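Local coordinates for protein alcohol dehydrogenase, zinc-containing (Thermotoga maritima, PDB 1VJ0) that probably acts as a zinc-dependent oxidoreductase of the medium-chain alcohol dehydrogenase family, binding one zinc through mixed ligands and a second through four cysteines, at residues Ile214-Ser217 with Asn222-Val225; Met61-Asp66 with Leu365-Glu370. All coordinates share one frame; numbering follows the deposited sequence.

Interaction 1: residues Ile214-Ser217 with Asn222-Val225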
loop_
_atom_site.group_PDB
_atom_site.type_symbol
_atom_site.label_atom_id
_atom_site.label_comp_id
_atom_site.label_asym_id
_atom_site.label_seq_id
_atom_site.Cartn_x
_atom_site.Cartn_y
_atom_site.Cartn_z
ATOM N N ILE A 214 12.316 -10.689 -14.245
ATOM C CA ILE A 214 11.763 -9.672 -13.376
ATOM C C ILE A 214 11.701 -10.248 -11.988
ATOM O O ILE A 214 12.122 -9.575 -11.054
ATOM C CB ILE A 214 10.406 -9.197 -13.852
ATOM C CG1 ILE A 214 10.554 -8.417 -15.174
ATOM C CG2 ILE A 214 9.651 -8.377 -12.806
ATOM C CD1 ILE A 214 9.227 -8.408 -15.992
ATOM N N ALA A 215 11.215 -11.475 -11.848
ATOM C CA ALA A 215 11.140 -12.099 -10.505
ATOM C C ALA A 215 12.501 -12.123 -9.836
ATOM O O ALA A 215 12.645 -11.756 -8.678
ATOM C CB ALA A 215 10.564 -13.523 -10.577
ATOM N N ARG A 216 13.508 -12.555 -10.593
ATOM C CA ARG A 216 14.889 -12.598 -10.100
ATOM C C ARG A 216 15.362 -11.178 -9.713
ATOM O O ARG A 216 15.914 -10.980 -8.654
ATOM C CB ARG A 216 15.822 -13.177 -11.161
ATOM C CG ARG A 216 15.935 -14.674 -11.202
ATOM C CD ARG A 216 17.038 -15.280 -10.251
ATOM N NE ARG A 216 16.502 -15.506 -8.904
ATOM C CZ ARG A 216 16.036 -16.655 -8.424
ATOM N NH1 ARG A 216 16.025 -17.746 -9.167
ATOM N NH2 ARG A 216 15.572 -16.711 -7.177
ATOM N N SER A 217 15.104 -10.198 -10.569
ATOM C CA SER A 217 15.572 -8.845 -10.351
ATOM C C SER A 217 14.976 -8.134 -9.144
ATOM O O SER A 217 15.649 -7.311 -8.539
ATOM C CB SER A 217 15.333 -8.011 -11.610
ATOM O OG SER A 217 16.026 -8.594 -12.691
ATOM N N ASN A 222 12.687 -18.058 -4.725
ATOM C CA ASN A 222 12.557 -19.189 -5.640
ATOM C C ASN A 222 11.704 -18.815 -6.847
ATOM O O ASN A 222 10.654 -18.178 -6.712
ATOM C CB ASN A 222 11.866 -20.385 -4.954
ATOM C CG ASN A 222 12.539 -20.828 -3.706
ATOM O OD1 ASN A 222 11.917 -20.885 -2.626
ATOM N ND2 ASN A 222 13.774 -21.170 -3.819
ATOM N N VAL A 223 12.157 -19.222 -8.028
ATOM C CA VAL A 223 11.399 -18.970 -9.271
ATOM C C VAL A 223 11.173 -20.308 -9.985
ATOM O O VAL A 223 12.147 -21.054 -10.284
ATOM C CB VAL A 223 12.091 -17.943 -10.208
ATOM C CG1 VAL A 223 11.314 -17.828 -11.541
ATOM C CG2 VAL A 223 12.243 -16.572 -9.520
ATOM N N ILE A 224 9.913 -20.683 -10.134
ATOM C CA ILE A 224 9.557 -21.978 -10.746
ATOM C C ILE A 224 8.721 -21.699 -11.973
ATOM O O ILE A 224 7.793 -20.871 -11.914
ATOM C CB ILE A 224 8.720 -22.836 -9.761
ATOM C CG1 ILE A 224 9.551 -23.189 -8.519
ATOM C CG2 ILE A 224 8.139 -24.129 -10.442
ATOM C CD1 ILE A 224 8.796 -22.892 -7.241
ATOM N N VAL A 225 9.047 -22.379 -13.083
ATOM C CA VAL A 225 8.268 -22.266 -14.326
ATOM C C VAL A 225 7.598 -23.606 -14.717
ATOM O O VAL A 225 8.239 -24.642 -14.680
ATOM C CB VAL A 225 9.165 -21.810 -15.475
ATOM C CG1 VAL A 225 8.365 -21.710 -16.786
ATOM C CG2 VAL A 225 9.794 -20.458 -15.127
#
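A215 and V223 meet where the last turn of helix 206-217 lies over the start of strand 222-227, and their methyls supply the apolar part of the contact: A215 CB stands 3.6 Å from V223 CG2. The valine's CG2 lies anti to its own carbonyl carbon, beside the backbone N, and this one branch makes both close contacts, with the alanine methyl and with R216. V199 of the neighbouring strand and F187 of helix 170-188 also pack on A215, while I201 packs on V223, so the two methyls are part of the apolar packing between helix and sheet.

The second kind of contact is apolar against a flat cation. R216, bent at chi2 and chi3 (-88° and 87°), brings its guanidinium up to V223, whose CG2 sits over the centre of one face, 3.9 Å from R216 CZ. R216 NH2 also comes within 4.0 Å of N222 N, approaching obliquely.

The polar bonds of that guanidinium go to the surroundings. R216 NH1 forms a salt bridge with D242 and bonds to the carbonyl of G240, and NH2 bonds to the carbonyl of A220 in the connecting loop. D242 OD2 in turn accepts from the backbone N of V223, linking the arginine to the strand through a shared carboxylate.

The pieces belong to the beta-alpha-beta unit of strand 198-202, helix 206-217 and strand 222-227 in the Rossmann-type domain. One valine methyl thus serves a methyl and a guanidinium face together, which implies that the arginine is held in orientation by its NH1 and NH2 bonds and turns a face to the valine in the helix-sheet seam.

Interaction 2: residues Met61-Asp66 with Leu365-Glu370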
loop_
_atom_site.group_PDB
_atom_site.type_symbol
_atom_site.label_atom_id
_atom_site.label_comp_id
_atom_site.label_asym_id
_atom_site.label_seq_id
_atom_site.Cartn_x
_atom_site.Cartn_y
_atom_site.Cartn_z
ATOM N N MET A 61 -4.189 -10.386 -35.344
ATOM C CA MET A 61 -4.611 -9.205 -36.070
ATOM C C MET A 61 -4.579 -9.456 -37.579
ATOM O O MET A 61 -5.528 -9.123 -38.274
ATOM C CB MET A 61 -3.726 -8.011 -35.689
ATOM C CG MET A 61 -3.896 -7.454 -34.238
ATOM S SD MET A 61 -2.621 -6.198 -33.965
ATOM C CE MET A 61 -1.918 -6.694 -32.395
ATOM N N PHE A 62 -3.519 -10.082 -38.081
ATOM C CA PHE A 62 -3.425 -10.450 -39.506
ATOM C C PHE A 62 -4.618 -11.307 -39.939
ATOM O O PHE A 62 -5.127 -11.206 -41.069
ATOM C CB PHE A 62 -2.098 -11.217 -39.770
ATOM C CG PHE A 62 -1.974 -11.775 -41.158
ATOM C CD1 PHE A 62 -1.484 -10.995 -42.180
ATOM C CD2 PHE A 62 -2.325 -13.104 -41.435
ATOM C CE1 PHE A 62 -1.339 -11.498 -43.450
ATOM C CE2 PHE A 62 -2.202 -13.610 -42.705
ATOM C CZ PHE A 62 -1.728 -12.807 -43.727
ATOM N N ARG A 63 -5.047 -12.170 -39.033
ATOM C CA ARG A 63 -6.088 -13.140 -39.321
ATOM C C ARG A 63 -7.500 -12.563 -39.225
ATOM O O ARG A 63 -8.457 -13.225 -39.592
ATOM C CB ARG A 63 -5.949 -14.336 -38.380
ATOM C CG ARG A 63 -4.688 -15.166 -38.652
ATOM C CD ARG A 63 -4.963 -16.500 -39.204
ATOM N NE ARG A 63 -3.796 -17.157 -39.799
ATOM C CZ ARG A 63 -3.581 -17.329 -41.109
ATOM N NH1 ARG A 63 -4.421 -16.829 -42.024
ATOM N NH2 ARG A 63 -2.493 -17.995 -41.525
ATOM N N GLY A 64 -7.615 -11.326 -38.767
ATOM C CA GLY A 64 -8.891 -10.673 -38.601
ATOM C C GLY A 64 -9.618 -11.014 -37.305
ATOM O O GLY A 64 -10.843 -10.989 -37.260
ATOM N N GLU A 65 -8.885 -11.325 -36.252
ATOM C CA GLU A 65 -9.487 -11.792 -35.005
ATOM C C GLU A 65 -9.577 -10.677 -33.949
ATOM O O GLU A 65 -10.294 -10.836 -32.964
ATOM C CB GLU A 65 -8.688 -13.007 -34.469
ATOM C CG GLU A 65 -8.886 -14.265 -35.305
ATOM C CD GLU A 65 -7.895 -15.420 -35.069
ATOM O OE1 GLU A 65 -6.855 -15.264 -34.392
ATOM O OE2 GLU A 65 -8.166 -16.528 -35.610
ATOM N N ASP A 66 -8.853 -9.569 -34.122
ATOM C CA ASP A 66 -8.822 -8.475 -33.118
ATOM C C ASP A 66 -9.794 -7.416 -33.581
ATOM O O ASP A 66 -9.589 -6.829 -34.652
ATOM C CB ASP A 66 -7.414 -7.872 -33.017
ATOM C CG ASP A 66 -7.288 -6.795 -31.925
ATOM O OD1 ASP A 66 -8.228 -5.981 -31.731
ATOM O OD2 ASP A 66 -6.250 -6.688 -31.217
ATOM N N LEU A 365 6.442 -17.804 -39.018
ATOM C CA LEU A 365 7.311 -18.385 -37.995
ATOM C C LEU A 365 6.712 -18.242 -36.602
ATOM O O LEU A 365 6.854 -19.113 -35.758
ATOM C CB LEU A 365 8.703 -17.717 -38.008
ATOM C CG LEU A 365 9.609 -17.981 -39.216
ATOM C CD1 LEU A 365 10.817 -17.104 -39.255
ATOM C CD2 LEU A 365 10.022 -19.420 -39.188
ATOM N N MET A 366 6.099 -17.107 -36.334
ATOM C CA MET A 366 5.514 -16.876 -35.024
ATOM C C MET A 366 4.253 -17.715 -34.881
ATOM O O MET A 366 3.979 -18.233 -33.816
ATOM C CB MET A 366 5.196 -15.401 -34.801
ATOM C CG MET A 366 6.407 -14.508 -34.663
ATOM S SD MET A 366 7.344 -14.944 -33.187
ATOM C CE MET A 366 6.250 -14.404 -31.904
ATOM N N GLU A 367 3.500 -17.870 -35.960
ATOM C CA GLU A 367 2.278 -18.679 -35.912
ATOM C C GLU A 367 2.580 -20.178 -35.786
ATOM O O GLU A 367 1.933 -20.874 -35.029
ATOM C CB GLU A 367 1.435 -18.461 -37.159
ATOM C CG GLU A 367 0.074 -19.134 -37.078
ATOM C CD GLU A 367 -0.774 -18.857 -38.303
ATOM O OE1 GLU A 367 -0.211 -18.918 -39.425
ATOM O OE2 GLU A 367 -1.992 -18.576 -38.146
ATOM N N SER A 368 3.537 -20.670 -36.556
ATOM C CA SER A 368 3.940 -22.077 -36.471
ATOM C C SER A 368 4.662 -22.419 -35.175
ATOM O O SER A 368 4.767 -23.588 -34.830
ATOM C CB SER A 368 4.870 -22.413 -37.612
ATOM O OG SER A 368 6.148 -21.899 -37.333
ATOM N N ARG A 369 5.174 -21.392 -34.488
ATOM C CA ARG A 369 6.001 -21.497 -33.272
ATOM C C ARG A 369 7.388 -22.062 -33.535
ATOM O O ARG A 369 8.092 -22.469 -32.623
ATOM C CB ARG A 369 5.286 -22.232 -32.135
ATOM C CG ARG A 369 4.018 -21.549 -31.698
ATOM C CD ARG A 369 3.383 -22.211 -30.508
ATOM N NE ARG A 369 2.799 -21.226 -29.608
ATOM C CZ ARG A 369 2.654 -21.366 -28.279
ATOM N NH1 ARG A 369 3.039 -22.483 -27.631
ATOM N NH2 ARG A 369 2.106 -20.366 -27.592
ATOM N N GLU A 370 7.809 -22.019 -34.788
ATOM C CA GLU A 370 9.215 -22.229 -35.135
ATOM C C GLU A 370 10.066 -21.116 -34.498
ATOM O O GLU A 370 11.223 -21.335 -34.180
ATOM C CB GLU A 370 9.393 -22.164 -36.642
ATOM C CG GLU A 370 10.744 -22.648 -37.143
ATOM C CD GLU A 370 10.764 -22.855 -38.649
ATOM O OE1 GLU A 370 9.684 -23.116 -39.251
ATOM O OE2 GLU A 370 11.867 -22.741 -39.244
#
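R63 and E367 reach each other from backbones that stay well apart, their CA atoms 10.6 Å distant, each near the C-terminal end of a short helix. Beyond R63 the chain turns at G64, whose positive phi of 83° belongs to a Schellman motif with G64 N bonded to M61 O at 3.1 Å; a side chain there would press on the preceding carbonyl oxygen.

The bridge is a side-on, two-nitrogen grip. R63 NE donates to E367 OE2 at 2.8 Å, and R63 NH2 donates to E367 OE1 at 3.2 Å, both bonds being nearly straight. Each oxygen is met on its syn side and lies close to the guanidinium plane; the two flat groups are only 19° apart. E367 gets there by an extended chain, its CG anti to the backbone N (chi1 -172°), and the side chains cross at about a right angle. The ring of F62 sets CE2 against one guanidinium face, offset toward the rim, and N27 OD1 takes a bond from R63 NH1. A leucine in place of R63 would probably leave the E367 carboxylate without its counter-charge and free to turn.

Within segment 365-370, S368 at the end of helix 359-368 forms an ST turn, E370 N donating to S368 OG at 3.0 Å. The salt bridge lies at the surface, tying the end of helix 56-62, whose V59 is also touched by E367, to helix 359-368, while L365 packs on strand 352-355.

The two contacts make a contrast of place and chemistry. Interaction 1 is partly buried and local: its segments are only five residues apart and join successive elements of one beta-alpha-beta unit, with apolar touching and a cation's face, its charge answered from outside the segments. Interaction 2 is a surface contact between helix ends 299 residues apart in sequence, and a charged pair bridges the segments directly. No element is shared; the centres are 29 Å apart and the nearest atoms about 12 Å, although interaction 1 is nested in the chain loop that interaction 2 closes. An arginine works in each, through its face in one and its edge in the other.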